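Local coordinates for protein nonsense-mediated mRNA decay factor SMG5 (Homo sapiens, PDB 2HWY) that takes part in nonsense-mediated mRNA decay and promotes UPF1 dephosphorylation, probably as an adapter to protein phosphatase 2A, without RNase activity of its own, at residues Y4-T9 with K101-A106. Sequence-based numbering, arbitrary orientation.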
ATOM      1  N   TYR A   4      -1.016   7.449   7.872  1.00 22.56           N
ATOM      2  CA  TYR A   4      -1.087   6.099   7.316  1.00 22.73           C
ATOM      3  C   TYR A   4      -0.885   6.143   5.828  1.00 22.91           C
ATOM      4  O   TYR A   4      -1.488   6.986   5.163  1.00 23.11           O
ATOM      5  CB  TYR A   4      -2.463   5.488   7.566  1.00 23.03           C
ATOM      6  CG  TYR A   4      -2.757   5.196   9.006  1.00 22.71           C
ATOM      7  CD1 TYR A   4      -3.860   5.726   9.637  1.00 22.77           C
ATOM      8  CD2 TYR A   4      -1.926   4.368   9.729  1.00 23.82           C
ATOM      9  CE1 TYR A   4      -4.121   5.440  10.972  1.00 23.65           C
ATOM     10  CE2 TYR A   4      -2.172   4.076  11.056  1.00 23.72           C
ATOM     11  CZ  TYR A   4      -3.259   4.614  11.676  1.00 23.47           C
ATOM     12  OH  TYR A   4      -3.469   4.294  12.997  1.00 23.76           O
ATOM     13  N   LEU A   5      -0.051   5.245   5.304  1.00 22.84           N
ATOM     14  CA  LEU A   5      -0.026   4.972   3.870  1.00 22.95           C
ATOM     15  C   LEU A   5      -0.541   3.564   3.666  1.00 23.05           C
ATOM     16  O   LEU A   5      -0.221   2.666   4.466  1.00 22.68           O
ATOM     17  CB  LEU A   5       1.383   5.105   3.311  1.00 22.93           C
ATOM     18  CG  LEU A   5       1.960   6.491   3.622  1.00 23.98           C
ATOM     19  CD1 LEU A   5       3.423   6.613   3.130  1.00 24.51           C
ATOM     20  CD2 LEU A   5       1.072   7.573   3.040  1.00 22.82           C
ATOM     21  N   VAL A   6      -1.368   3.358   2.636  1.00 22.87           N
ATOM     22  CA  VAL A   6      -1.854   2.005   2.365  1.00 23.06           C
ATOM     23  C   VAL A   6      -1.602   1.559   0.924  1.00 22.90           C
ATOM     24  O   VAL A   6      -2.317   1.948   0.015  1.00 22.51           O
ATOM     25  CB  VAL A   6      -3.324   1.776   2.831  1.00 22.74           C
ATOM     26  CG1 VAL A   6      -3.581   2.521   4.124  1.00 22.53           C
ATOM     27  CG2 VAL A   6      -4.330   2.170   1.783  1.00 23.50           C
ATOM     28  N   PRO A   7      -0.553   0.744   0.729  1.00 23.41           N
ATOM     29  CA  PRO A   7      -0.198   0.131  -0.534  1.00 24.21           C
ATOM     30  C   PRO A   7      -1.281  -0.687  -1.224  1.00 24.99           C
ATOM     31  O   PRO A   7      -2.020  -1.459  -0.588  1.00 24.83           O
ATOM     32  CB  PRO A   7       0.947  -0.802  -0.149  1.00 24.29           C
ATOM     33  CG  PRO A   7       1.562  -0.169   1.004  1.00 23.68           C
ATOM     34  CD  PRO A   7       0.435   0.415   1.771  1.00 23.36           C
ATOM     35  N   ASP A   8      -1.340  -0.482  -2.535  1.00 25.97           N
ATOM     36  CA  ASP A   8      -2.069  -1.315  -3.502  1.00 26.10           C
ATOM     37  C   ASP A   8      -1.223  -2.591  -3.666  1.00 26.52           C
ATOM     38  O   ASP A   8      -0.057  -2.609  -3.238  1.00 27.31           O
ATOM     39  CB  ASP A   8      -2.126  -0.501  -4.807  1.00 26.08           C
ATOM     40  CG  ASP A   8      -3.009  -1.092  -5.876  1.00 27.29           C
ATOM     41  OD1 ASP A   8      -2.942  -2.318  -6.145  1.00 33.80           O
ATOM     42  OD2 ASP A   8      -3.747  -0.306  -6.513  1.00 27.71           O
ATOM     43  N   THR A   9      -1.790  -3.653  -4.240  1.00 26.29           N
ATOM     44  CA  THR A   9      -1.007  -4.838  -4.611  1.00 26.48           C
ATOM     45  C   THR A   9      -0.001  -4.400  -5.662  1.00 26.72           C
ATOM     46  O   THR A   9       1.180  -4.756  -5.626  1.00 26.96           O
ATOM     47  CB  THR A   9      -1.882  -6.010  -5.205  1.00 26.31           C
ATOM     48  OG1 THR A   9      -2.584  -6.685  -4.156  1.00 25.88           O
ATOM     49  CG2 THR A   9      -1.021  -7.035  -5.933  1.00 25.80           C
ATOM     50  N   LYS A 101     -12.765   0.378   2.153  1.00 29.41           N
ATOM     51  CA  LYS A 101     -13.447  -0.273   3.273  1.00 29.22           C
ATOM     52  C   LYS A 101     -12.525  -0.523   4.459  1.00 29.05           C
ATOM     53  O   LYS A 101     -12.931  -0.386   5.606  1.00 28.64           O
ATOM     54  CB  LYS A 101     -14.066  -1.591   2.819  1.00 29.37           C
ATOM     55  CG  LYS A 101     -15.273  -1.414   1.917  1.00 29.21           C
ATOM     56  CD  LYS A 101     -15.487  -2.627   1.036  1.00 29.18           C
ATOM     57  CE  LYS A 101     -16.654  -2.403   0.090  1.00 29.78           C
ATOM     58  NZ  LYS A 101     -16.488  -1.169  -0.745  1.00 30.21           N
ATOM     59  N   GLN A 102     -11.268  -0.896   4.175  1.00 20.00           N
ATOM     60  CA  GLN A 102     -10.223  -1.110   5.168  1.00 20.00           C
ATOM     61  C   GLN A 102      -9.670   0.215   5.682  1.00 20.00           C
ATOM     62  O   GLN A 102      -9.040   0.250   6.735  1.00 29.17           O
ATOM     63  CB  GLN A 102      -9.094  -1.961   4.583  1.00 20.00           C
ATOM     64  N   LEU A 103      -9.884   1.283   4.931  1.00 29.88           N
ATOM     65  CA  LEU A 103      -9.369   2.614   5.274  1.00 30.06           C
ATOM     66  C   LEU A 103     -10.316   3.382   6.167  1.00 30.10           C
ATOM     67  O   LEU A 103      -9.887   4.248   6.936  1.00 30.32           O
ATOM     68  CB  LEU A 103      -9.123   3.448   4.005  1.00 30.16           C
ATOM     69  CG  LEU A 103      -7.865   3.128   3.210  1.00 30.10           C
ATOM     70  CD1 LEU A 103      -7.755   4.040   1.966  1.00 30.77           C
ATOM     71  CD2 LEU A 103      -6.669   3.259   4.116  1.00 30.43           C
ATOM     72  N   THR A 104     -11.606   3.095   6.033  1.00 29.98           N
ATOM     73  CA  THR A 104     -12.611   3.762   6.843  1.00 30.00           C
ATOM     74  C   THR A 104     -12.585   3.181   8.261  1.00 29.71           C
ATOM     75  O   THR A 104     -13.070   3.807   9.197  1.00 29.69           O
ATOM     76  CB  THR A 104     -14.014   3.703   6.170  1.00 30.05           C
ATOM     77  OG1 THR A 104     -14.927   4.576   6.856  1.00 31.67           O
ATOM     78  CG2 THR A 104     -14.565   2.287   6.129  1.00 29.75           C
ATOM     79  N   LEU A 105     -11.988   1.995   8.414  1.00 20.00           N
ATOM     80  CA  LEU A 105     -11.620   1.443   9.713  1.00 20.00           C
ATOM     81  C   LEU A 105     -10.603   2.331  10.422  1.00 20.00           C
ATOM     82  O   LEU A 105     -10.693   2.563  11.647  1.00 30.15           O
ATOM     83  CB  LEU A 105     -11.062   0.027   9.554  1.00 20.00           C
ATOM     84  N   ALA A 106      -9.602   2.843   9.699  1.00 29.21           N
ATOM     85  CA  ALA A 106      -8.561   3.733  10.245  1.00 28.69           C
ATOM     86  C   ALA A 106      -8.970   5.211  10.276  1.00 28.14           C
ATOM     87  O   ALA A 106      -8.221   6.040  10.782  1.00 27.41           O
ATOM     88  CB  ALA A 106      -7.241   3.563   9.445  1.00 28.45           C
TER
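In this PIN domain, a fold with a parallel beta sheet packed between helices, strand 4-7 meets helix 94-103 through Val6 with Leu103, and the chain just after it through Tyr4 with Ala106. The strand is the middle one of the sheet, flanked by strands 29-32 and 125-128. Val6 and Tyr4 alternate with Leu5, so their side chains point toward segment 101-106 while that of Leu5 points away. The contact is small and apolar; about 164 Å² of surface is buried. The branch ends of Val6 and Leu103, both buried, meet tip to tip. Leu103 CD1 lies 3.9 Å from Val6 CG2. Leu103 has CG anti to its carbonyl carbon (chi1 -77°), and both its methyls, CD1 and CD2, end against Val6. Asp127 of strand 125-128 touches both side chains, so the pair sits over the neighbouring strand as well; Val148, in a loop, also packs on Leu103. Beyond Leu103 the chain keeps helical angles, and a weak hydrogen bond of 3.1 Å joins Ala106 N to Leu103 O. Ala106 lies beside the Tyr4 ring, which also packs on Ile29, Ile31 and Pro125. The methyl meets one side of the ring obliquely: Ala106 CB is 3.9 Å from Tyr4 CE1 and 4.0 Å from Tyr4 CD1.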